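Local coordinates for protein tyrocidine synthase 2 (Brevibacillus parabrevis, PDB 6TA8) that belongs to the nonribosomal peptide synthetase family and is represented here by a part of the chain that carries a condensation domain, at residues Q261-N264 / L265-H268; L460-I463 / E464-A468; H268-A272 / Y273-M277; D453-R456 / K457-G461. One frame throughout, in Å; residues are numbered along the deposited sequence.

Interaction 1 (Q261-N264 / L265-H268); sequences QTEN and LLRH
Glu263 and Arg267 sit one turn apart on helix 259-267 of the condensation domain, where the last turn frays into the loop that follows. The backbone bonds carry the turn. Leu265 N donates to Gln261 O at 3.2 Å and Arg267 N to Glu263 O at 2.7 Å, while Leu266 N has only weak bonds, to Thr262 O and Glu263 O. His268, the first residue to leave helical angles, still gives its N to Asn264 O, 3.1 Å away.

Among the side chains, Glu263 and Arg267 run alongside each other on the exposed face. OE1 of Glu263 lies against the aliphatic part of Arg267, 3.4 Å from CG, and no salt bridge forms, because the arginine bends at chi2 and chi3 and carries its charge away; long, flexible polar chains suit such a surface. On the inward face Thr262 and Leu266 point the same way, CG2 to CD1 at 4.0 Å. Threonine fits here because its OG1 is held by Thr258 and Leu432 while its methyl packs. The ring of His268 turns its edge to the helix end, and ND1 makes a weak bond, 3.5 Å long, to Glu263 O.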
loop_
_atom_site.group_PDB
_atom_site.type_symbol
_atom_site.label_atom_id
_atom_site.label_comp_id
_atom_site.label_asym_id
_atom_site.label_seq_id
_atom_site.Cartn_x
_atom_site.Cartn_y
_atom_site.Cartn_z
ATOM N N GLN A 261 23.145 -10.576 0.469
ATOM C CA GLN A 261 22.814 -9.880 -0.769
ATOM C C GLN A 261 21.987 -8.628 -0.507
ATOM O O GLN A 261 22.097 -7.648 -1.253
ATOM C CB GLN A 261 22.060 -10.815 -1.717
ATOM C CG GLN A 261 22.921 -11.883 -2.369
ATOM C CD GLN A 261 22.093 -12.992 -2.990
ATOM O OE1 GLN A 261 20.914 -13.151 -2.675
ATOM N NE2 GLN A 261 22.708 -13.765 -3.878
ATOM N N THR A 262 21.163 -8.639 0.542
ATOM C CA THR A 262 20.303 -7.496 0.827
ATOM C C THR A 262 21.087 -6.335 1.427
ATOM O O THR A 262 20.893 -5.182 1.024
ATOM C CB THR A 262 19.169 -7.910 1.766
ATOM O OG1 THR A 262 18.551 -9.106 1.276
ATOM C CG2 THR A 262 18.125 -6.810 1.856
ATOM N N GLU A 263 21.968 -6.614 2.390
ATOM C CA GLU A 263 22.755 -5.545 2.999
ATOM C C GLU A 263 23.727 -4.927 2.004
ATOM O O GLU A 263 24.030 -3.732 2.098
ATOM C CB GLU A 263 23.503 -6.068 4.225
ATOM C CG GLU A 263 22.772 -5.835 5.538
ATOM C CD GLU A 263 22.721 -4.368 5.925
ATOM O OE1 GLU A 263 23.744 -3.672 5.757
ATOM O OE2 GLU A 263 21.656 -3.911 6.392
ATOM N N ASN A 264 24.229 -5.720 1.053
ATOM C CA ASN A 264 24.997 -5.148 -0.048
ATOM C C ASN A 264 24.144 -4.176 -0.851
ATOM O O ASN A 264 24.618 -3.108 -1.260
ATOM C CB ASN A 264 25.536 -6.259 -0.949
ATOM C CG ASN A 264 26.718 -6.988 -0.338
ATOM O OD1 ASN A 264 26.968 -6.892 0.864
ATOM N ND2 ASN A 264 27.452 -7.721 -1.167
ATOM N N LEU A 265 22.876 -4.525 -1.078
ATOM C CA LEU A 265 21.955 -3.637 -1.774
ATOM C C LEU A 265 21.587 -2.419 -0.937
ATOM O O LEU A 265 21.182 -1.395 -1.499
ATOM C CB LEU A 265 20.693 -4.410 -2.170
ATOM C CG LEU A 265 19.731 -3.796 -3.189
ATOM C CD1 LEU A 265 19.169 -4.872 -4.103
ATOM C CD2 LEU A 265 18.601 -3.065 -2.488
ATOM N N LEU A 266 21.730 -2.499 0.384
ATOM C CA LEU A 266 21.341 -1.415 1.278
ATOM C C LEU A 266 22.499 -0.519 1.690
ATOM O O LEU A 266 22.273 0.657 1.996
ATOM C CB LEU A 266 20.684 -1.982 2.543
ATOM C CG LEU A 266 19.300 -2.616 2.405
ATOM C CD1 LEU A 266 18.938 -3.383 3.669
ATOM C CD2 LEU A 266 18.259 -1.553 2.106
ATOM N N ARG A 267 23.729 -1.036 1.703
ATOM C CA ARG A 267 24.854 -0.318 2.284
ATOM C C ARG A 267 26.031 -0.102 1.344
ATOM O O ARG A 267 26.819 0.819 1.587
ATOM C CB ARG A 267 25.366 -1.055 3.534
ATOM C CG ARG A 267 24.774 -0.561 4.844
ATOM C CD ARG A 267 25.821 0.142 5.695
ATOM N NE ARG A 267 26.549 1.163 4.945
ATOM C CZ ARG A 267 26.042 2.338 4.586
ATOM N NH1 ARG A 267 26.785 3.199 3.904
ATOM N NH2 ARG A 267 24.797 2.658 4.913
ATOM N N HIS A 268 26.179 -0.903 0.289
ATOM C CA HIS A 268 27.407 -0.907 -0.494
ATOM C C HIS A 268 27.222 -0.598 -1.975
ATOM O O HIS A 268 28.221 -0.532 -2.700
ATOM C CB HIS A 268 28.115 -2.264 -0.354
ATOM C CG HIS A 268 28.410 -2.649 1.063
ATOM N ND1 HIS A 268 27.451 -3.162 1.910
ATOM C CD2 HIS A 268 29.557 -2.598 1.780
ATOM C CE1 HIS A 268 27.995 -3.410 3.088
ATOM N NE2 HIS A 268 29.272 -3.077 3.036
#

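Interaction 2 (L460-I463 / E464-A468); sequences LGII and EHCMA
Cys466 has its SG anti to the carbonyl carbon (chi1 -68°), and Ile462, one turn earlier, sets CG2 anti to the backbone N; the two groups thereby meet on the buried flank of helix 445-466, with CG2 of Ile462 3.8 Å from SG of Cys466. Both are compact and apolar enough for a flank that packs on helix 339-351 through Leu339 and Ile343. Beneath them Cys466 N bonds to Ile462 O at 2.7 Å.

On the solvent side, Glu464 extends back along the helix. Its N donates to Leu460 O at 3.2 Å, and its CG rests at the same distance from that oxygen, while OE2 comes within 3.8 Å of Leu460 CB. The CH2 groups of an exposed glutamate can thus pack on the preceding turn, although OE2 and Leu460 O, both acceptors, lie 3.3 Å apart without a bond. Met467, whose N bonds weakly to Ile463 O at 3.0 Å, also rests its CB and CG near that carbonyl oxygen.

The bonds of His465 N, to Gly461 O and Ile462 O, are weak, whereas its NE2 is hydrogen-bonded to Tyr273 OH. The end of this helix therefore rests on few strong backbone bonds.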
loop_
_atom_site.group_PDB
_atom_site.type_symbol
_atom_site.label_atom_id
_atom_site.label_comp_id
_atom_site.label_asym_id
_atom_site.label_seq_id
_atom_site.Cartn_x
_atom_site.Cartn_y
_atom_site.Cartn_z
ATOM N N LEU A 460 20.738 -9.297 -8.943
ATOM C CA LEU A 460 22.079 -9.746 -8.583
ATOM C C LEU A 460 23.133 -9.154 -9.507
ATOM O O LEU A 460 24.267 -8.910 -9.078
ATOM C CB LEU A 460 22.146 -11.273 -8.610
ATOM C CG LEU A 460 21.136 -12.007 -7.727
ATOM C CD1 LEU A 460 21.174 -13.502 -8.002
ATOM C CD2 LEU A 460 21.403 -11.719 -6.259
ATOM N N GLY A 461 22.784 -8.916 -10.773
ATOM C CA GLY A 461 23.734 -8.316 -11.692
ATOM C C GLY A 461 24.010 -6.857 -11.395
ATOM O O GLY A 461 25.110 -6.364 -11.664
ATOM N N ILE A 462 23.028 -6.147 -10.836
ATOM C CA ILE A 462 23.217 -4.734 -10.526
ATOM C C ILE A 462 24.060 -4.563 -9.269
ATOM O O ILE A 462 24.978 -3.736 -9.234
ATOM C CB ILE A 462 21.852 -4.032 -10.398
ATOM C CG1 ILE A 462 21.210 -3.857 -11.776
ATOM C CG2 ILE A 462 22.004 -2.683 -9.713
ATOM C CD1 ILE A 462 19.846 -3.206 -11.733
ATOM N N ILE A 463 23.772 -5.339 -8.220
ATOM C CA ILE A 463 24.517 -5.190 -6.973
ATOM C C ILE A 463 25.968 -5.617 -7.152
ATOM O O ILE A 463 26.870 -5.039 -6.534
ATOM C CB ILE A 463 23.833 -5.974 -5.836
ATOM C CG1 ILE A 463 23.727 -7.459 -6.186
ATOM C CG2 ILE A 463 22.458 -5.398 -5.551
ATOM C CD1 ILE A 463 23.950 -8.384 -5.008
ATOM N N GLU A 464 26.225 -6.620 -7.993
ATOM C CA GLU A 464 27.596 -7.026 -8.273
ATOM C C GLU A 464 28.291 -6.083 -9.246
ATOM O O GLU A 464 29.526 -6.026 -9.259
ATOM C CB GLU A 464 27.621 -8.456 -8.817
ATOM C CG GLU A 464 27.147 -9.498 -7.815
ATOM C CD GLU A 464 26.921 -10.857 -8.447
ATOM O OE1 GLU A 464 27.721 -11.250 -9.322
ATOM O OE2 GLU A 464 25.940 -11.534 -8.069
ATOM N N HIS A 465 27.530 -5.346 -10.057
ATOM C CA HIS A 465 28.126 -4.331 -10.917
ATOM C C HIS A 465 28.359 -3.030 -10.159
ATOM O O HIS A 465 29.383 -2.368 -10.357
ATOM C CB HIS A 465 27.240 -4.086 -12.139
ATOM C CG HIS A 465 27.375 -2.712 -12.719
ATOM N ND1 HIS A 465 28.491 -2.309 -13.421
ATOM C CD2 HIS A 465 26.536 -1.651 -12.703
ATOM C CE1 HIS A 465 28.333 -1.057 -13.812
ATOM N NE2 HIS A 465 27.155 -0.634 -13.390
ATOM N N CYS A 466 27.424 -2.656 -9.282
ATOM C CA CYS A 466 27.563 -1.431 -8.504
ATOM C C CYS A 466 28.566 -1.566 -7.367
ATOM O O CYS A 466 29.056 -0.547 -6.869
ATOM C CB CYS A 466 26.204 -1.006 -7.942
ATOM S SG CYS A 466 25.021 -0.453 -9.192
ATOM N N MET A 467 28.876 -2.792 -6.940
ATOM C CA MET A 467 29.895 -2.992 -5.918
ATOM C C MET A 467 31.303 -2.989 -6.494
ATOM O O MET A 467 32.262 -2.758 -5.750
ATOM C CB MET A 467 29.650 -4.304 -5.171
ATOM C CG MET A 467 28.884 -4.138 -3.869
ATOM S SD MET A 467 28.453 -5.715 -3.114
ATOM C CE MET A 467 30.018 -6.580 -3.227
ATOM N N ALA A 468 31.448 -3.242 -7.796
ATOM C CA ALA A 468 32.759 -3.174 -8.427
ATOM C C ALA A 468 33.171 -1.740 -8.730
ATOM O O ALA A 468 34.369 -1.436 -8.751
ATOM C CB ALA A 468 32.770 -4.007 -9.709
#

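Interaction 3 (H268-A272 / Y273-M277); sequences HVHHA and YHTEM
A short, weakly bonded helical turn, 270-273, links two longer helices of the condensation domain, and at its end the chain turns off at His274 before helix 277-293 begins with Glu276 at the N-cap position. His271 and His274 meet across this turn in an offset stack, their planes only 5° apart and their centroids separated by 4.3 Å. CD2 of His271 approaches CE1 of His274 to 3.6 Å over the ring face. The CB of His271 adds a CH-pi contact, 4.0 Å from the centroid of the His274 ring. Helical angles end at His274, whose positive phi (45°), with chi1 of -105°, lets the ring come back beside that of His271. Flat, partly polar histidines suit this exposed site, since they can stack while their nitrogens remain compatible with water.

The carbonyl of His270 gathers the backbone of the turn. Thr275 N donates to His270 O at 3.3 Å, from above the carbonyl plane, and Tyr273 N makes a weak bond to the same oxygen. Close by, the His270 ring and the Thr275 side chain cross at about a right angle, with ND1 of the histidine 4.1 Å from OG1 of the threonine. Tyr273 reaches His465 on helix 445-466, while Thr275 and His270 both rest on Leu280.

Neither His270 ND1 nor Thr275 OG1 finds a polar partner in the model, so burying them probably carries some cost. Two charged imidazoliums stacked this closely would repel, so probably at most one ring is a cation.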
loop_
_atom_site.group_PDB
_atom_site.type_symbol
_atom_site.label_atom_id
_atom_site.label_comp_id
_atom_site.label_asym_id
_atom_site.label_seq_id
_atom_site.Cartn_x
_atom_site.Cartn_y
_atom_site.Cartn_z
ATOM N N HIS A 268 26.179 -0.903 0.289
ATOM C CA HIS A 268 27.407 -0.907 -0.494
ATOM C C HIS A 268 27.222 -0.598 -1.975
ATOM O O HIS A 268 28.221 -0.532 -2.700
ATOM C CB HIS A 268 28.115 -2.264 -0.354
ATOM C CG HIS A 268 28.410 -2.649 1.063
ATOM N ND1 HIS A 268 27.451 -3.162 1.910
ATOM C CD2 HIS A 268 29.557 -2.598 1.780
ATOM C CE1 HIS A 268 27.995 -3.410 3.088
ATOM N NE2 HIS A 268 29.272 -3.077 3.036
ATOM N N VAL A 269 25.994 -0.409 -2.452
ATOM C CA VAL A 269 25.752 -0.168 -3.871
ATOM C C VAL A 269 25.081 1.168 -4.148
ATOM O O VAL A 269 24.998 1.566 -5.321
ATOM C CB VAL A 269 24.922 -1.304 -4.507
ATOM C CG1 VAL A 269 25.576 -2.654 -4.261
ATOM C CG2 VAL A 269 23.497 -1.278 -3.979
ATOM N N HIS A 270 24.600 1.876 -3.126
ATOM C CA HIS A 270 23.825 3.088 -3.369
ATOM C C HIS A 270 24.708 4.223 -3.875
ATOM O O HIS A 270 24.472 4.776 -4.954
ATOM C CB HIS A 270 23.087 3.501 -2.095
ATOM C CG HIS A 270 21.772 2.811 -1.909
ATOM N ND1 HIS A 270 21.188 2.045 -2.896
ATOM C CD2 HIS A 270 20.927 2.769 -0.852
ATOM C CE1 HIS A 270 20.041 1.562 -2.455
ATOM N NE2 HIS A 270 19.859 1.986 -1.216
ATOM N N HIS A 271 25.743 4.571 -3.115
ATOM C CA HIS A 271 26.498 5.799 -3.340
ATOM C C HIS A 271 27.503 5.702 -4.487
ATOM O O HIS A 271 28.302 6.629 -4.662
ATOM C CB HIS A 271 27.211 6.209 -2.047
ATOM C CG HIS A 271 26.280 6.466 -0.903
ATOM N ND1 HIS A 271 26.723 6.767 0.367
ATOM C CD2 HIS A 271 24.927 6.467 -0.838
ATOM C CE1 HIS A 271 25.684 6.941 1.164
ATOM N NE2 HIS A 271 24.583 6.764 0.457
ATOM N N ALA A 272 27.489 4.621 -5.268
ATOM C CA ALA A 272 28.293 4.587 -6.485
ATOM C C ALA A 272 27.597 5.329 -7.619
ATOM O O ALA A 272 28.251 6.011 -8.416
ATOM C CB ALA A 272 28.589 3.142 -6.888
ATOM N N TYR A 273 26.275 5.198 -7.706
ATOM C CA TYR A 273 25.447 6.034 -8.562
ATOM C C TYR A 273 24.631 7.040 -7.762
ATOM O O TYR A 273 23.923 7.859 -8.359
ATOM C CB TYR A 273 24.507 5.165 -9.408
ATOM C CG TYR A 273 25.201 4.337 -10.466
ATOM C CD1 TYR A 273 25.724 3.086 -10.164
ATOM C CD2 TYR A 273 25.322 4.801 -11.769
ATOM C CE1 TYR A 273 26.356 2.325 -11.129
ATOM C CE2 TYR A 273 25.952 4.046 -12.741
ATOM C CZ TYR A 273 26.466 2.809 -12.416
ATOM O OH TYR A 273 27.094 2.054 -13.379
ATOM N N HIS A 274 24.730 7.003 -6.436
ATOM C CA HIS A 274 23.913 7.800 -5.520
ATOM C C HIS A 274 22.441 7.758 -5.928
ATOM O O HIS A 274 21.807 8.770 -6.227
ATOM C CB HIS A 274 24.431 9.230 -5.412
ATOM C CG HIS A 274 25.160 9.503 -4.132
ATOM N ND1 HIS A 274 24.510 9.652 -2.925
ATOM C CD2 HIS A 274 26.481 9.631 -3.866
ATOM C CE1 HIS A 274 25.399 9.870 -1.972
ATOM N NE2 HIS A 274 26.603 9.862 -2.516
ATOM N N THR A 275 21.912 6.539 -5.936
ATOM C CA THR A 275 20.523 6.275 -6.260
ATOM C C THR A 275 19.717 6.093 -4.979
ATOM O O THR A 275 20.216 6.262 -3.863
ATOM C CB THR A 275 20.405 5.032 -7.147
ATOM O OG1 THR A 275 21.091 3.937 -6.525
ATOM C CG2 THR A 275 21.011 5.291 -8.515
ATOM N N GLU A 276 18.449 5.749 -5.149
ATOM C CA GLU A 276 17.592 5.313 -4.060
ATOM C C GLU A 276 17.072 3.917 -4.385
ATOM O O GLU A 276 17.412 3.329 -5.415
ATOM C CB GLU A 276 16.450 6.308 -3.828
ATOM C CG GLU A 276 16.899 7.764 -3.707
ATOM C CD GLU A 276 17.550 8.086 -2.368
ATOM O OE1 GLU A 276 17.797 7.156 -1.571
ATOM O OE2 GLU A 276 17.816 9.280 -2.113
ATOM N N MET A 277 16.240 3.382 -3.489
ATOM C CA MET A 277 15.762 2.013 -3.659
ATOM C C MET A 277 14.932 1.864 -4.927
ATOM O O MET A 277 15.076 0.877 -5.659
ATOM C CB MET A 277 14.950 1.585 -2.439
ATOM C CG MET A 277 14.361 0.195 -2.566
ATOM S SD MET A 277 15.622 -1.087 -2.471
ATOM C CE MET A 277 16.274 -0.782 -0.833
#

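Interaction 4 (D453-R456 / K457-G461); sequences DSYR and KHLLG
His458 reaches back one turn and donates from ND1 to Ser454 O, 2.7 Å away, the oxygen at the ring edge, tilted (16°) from its plane. The side chain thus takes the carbonyl that a backbone N-H would usually claim, at a kink where the N of His458 lacks its bond to the turn before. A chi1 of -72° swings the imidazole back so that its ND1 edge meets that oxygen; histidine suits the place because it combines a short reach with a ring N-H. On the buried side, Leu459 sets CD1 over one face of the Tyr455 ring, 4.2 Å from its centroid, a CH-pi contact suited to a methyl of a branched side chain. Arg456 and Leu460 run side by side, with CG of Arg456 3.7 Å from CD1 of Leu460.

Further out, backbone bonds such as Leu460 N to Arg456 O, 3.0 Å, keep the turn spaced. A long salt bridge, 3.6 Å from Arg456 NH2 to Asp453 OD1, draws the guanidinium back. Ser454 OG bonds to Ser450 O.

Helix 277-293 packs alongside: Ala284 touches Tyr455 and Leu459, Leu287 and Asp291 meet His458, and the Tyr455 hydroxyl is bonded to Leu281 O.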
loop_
_atom_site.group_PDB
_atom_site.type_symbol
_atom_site.label_atom_id
_atom_site.label_comp_id
_atom_site.label_asym_id
_atom_site.label_seq_id
_atom_site.Cartn_x
_atom_site.Cartn_y
_atom_site.Cartn_z
ATOM N N ASP A 453 12.412 -15.187 -12.114
ATOM C CA ASP A 453 13.811 -15.586 -12.213
ATOM C C ASP A 453 14.607 -14.616 -13.076
ATOM O O ASP A 453 15.808 -14.427 -12.848
ATOM C CB ASP A 453 13.918 -17.008 -12.763
ATOM C CG ASP A 453 13.306 -18.040 -11.833
ATOM O OD1 ASP A 453 12.880 -17.662 -10.721
ATOM O OD2 ASP A 453 13.249 -19.229 -12.214
ATOM N N SER A 454 13.962 -13.997 -14.068
ATOM C CA SER A 454 14.629 -12.961 -14.848
ATOM C C SER A 454 14.769 -11.670 -14.051
ATOM O O SER A 454 15.701 -10.892 -14.288
ATOM C CB SER A 454 13.865 -12.704 -16.148
ATOM O OG SER A 454 13.810 -13.873 -16.947
ATOM N N TYR A 455 13.854 -11.426 -13.110
ATOM C CA TYR A 455 13.964 -10.252 -12.252
ATOM C C TYR A 455 15.080 -10.411 -11.228
ATOM O O TYR A 455 15.693 -9.417 -10.821
ATOM C CB TYR A 455 12.627 -9.994 -11.555
ATOM C CG TYR A 455 12.560 -8.696 -10.782
ATOM C CD1 TYR A 455 13.143 -7.537 -11.277
ATOM C CD2 TYR A 455 11.904 -8.627 -9.560
ATOM C CE1 TYR A 455 13.081 -6.350 -10.573
ATOM C CE2 TYR A 455 11.836 -7.444 -8.851
ATOM C CZ TYR A 455 12.426 -6.308 -9.361
ATOM O OH TYR A 455 12.362 -5.127 -8.660
ATOM N N ARG A 456 15.365 -11.645 -10.810
ATOM C CA ARG A 456 16.438 -11.878 -9.850
ATOM C C ARG A 456 17.807 -11.830 -10.519
ATOM O O ARG A 456 18.760 -11.284 -9.949
ATOM C CB ARG A 456 16.231 -13.219 -9.147
ATOM C CG ARG A 456 17.463 -13.740 -8.427
ATOM C CD ARG A 456 17.096 -14.775 -7.383
ATOM N NE ARG A 456 16.203 -15.798 -7.918
ATOM C CZ ARG A 456 15.631 -16.745 -7.183
ATOM N NH1 ARG A 456 15.859 -16.803 -5.877
ATOM N NH2 ARG A 456 14.832 -17.638 -7.752
ATOM N N LYS A 457 17.926 -12.388 -11.727
ATOM C CA LYS A 457 19.201 -12.385 -12.433
ATOM C C LYS A 457 19.659 -10.986 -12.818
ATOM O O LYS A 457 20.826 -10.815 -13.186
ATOM C CB LYS A 457 19.116 -13.266 -13.683
ATOM C CG LYS A 457 18.413 -12.626 -14.869
ATOM C CD LYS A 457 18.990 -13.134 -16.181
ATOM C CE LYS A 457 18.127 -12.728 -17.366
ATOM N NZ LYS A 457 16.849 -13.492 -17.416
ATOM N N HIS A 458 18.779 -9.989 -12.745
ATOM C CA HIS A 458 19.161 -8.599 -12.960
ATOM C C HIS A 458 19.401 -7.843 -11.664
ATOM O O HIS A 458 20.218 -6.917 -11.643
ATOM C CB HIS A 458 18.090 -7.874 -13.782
ATOM C CG HIS A 458 18.055 -8.283 -15.221
ATOM N ND1 HIS A 458 17.125 -9.169 -15.721
ATOM C CD2 HIS A 458 18.841 -7.933 -16.267
ATOM C CE1 HIS A 458 17.336 -9.343 -17.013
ATOM N NE2 HIS A 458 18.371 -8.604 -17.370
ATOM N N LEU A 459 18.708 -8.211 -10.583
ATOM C CA LEU A 459 19.000 -7.620 -9.281
ATOM C C LEU A 459 20.394 -8.015 -8.810
ATOM O O LEU A 459 21.161 -7.173 -8.327
ATOM C CB LEU A 459 17.946 -8.046 -8.260
ATOM C CG LEU A 459 16.604 -7.316 -8.296
ATOM C CD1 LEU A 459 15.640 -7.923 -7.287
ATOM C CD2 LEU A 459 16.796 -5.833 -8.035
ATOM N N LEU A 460 20.738 -9.297 -8.943
ATOM C CA LEU A 460 22.079 -9.746 -8.583
ATOM C C LEU A 460 23.133 -9.154 -9.507
ATOM O O LEU A 460 24.267 -8.910 -9.078
ATOM C CB LEU A 460 22.146 -11.273 -8.610
ATOM C CG LEU A 460 21.136 -12.007 -7.727
ATOM C CD1 LEU A 460 21.174 -13.502 -8.002
ATOM C CD2 LEU A 460 21.403 -11.719 -6.259
ATOM N N GLY A 461 22.784 -8.916 -10.773
ATOM C CA GLY A 461 23.734 -8.316 -11.692
ATOM C C GLY A 461 24.010 -6.857 -11.395
ATOM O O GLY A 461 25.110 -6.364 -11.664
#

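In the fold
All four contacts lie on the same side of the chain's centre, within the condensation domain. Along the chain, interaction 1 on helix 259-267 comes first and shares His268 with interaction 3, which leads into helix 277-293; interactions 4 and 2 follow in that order on helix 445-466, overlapping at Leu460 and Gly461. The centres of interactions 1, 2 and 3 are 10 to 11 Å apart, and all three touch: Leu265 packs on Ile463, Leu266 on Met277, and Tyr273 meets His465. Interaction 4 lies about 17 Å from interaction 3, centre to centre, without touching it. Helix 445-466, last in the model, is thus packed against helices much earlier in the sequence.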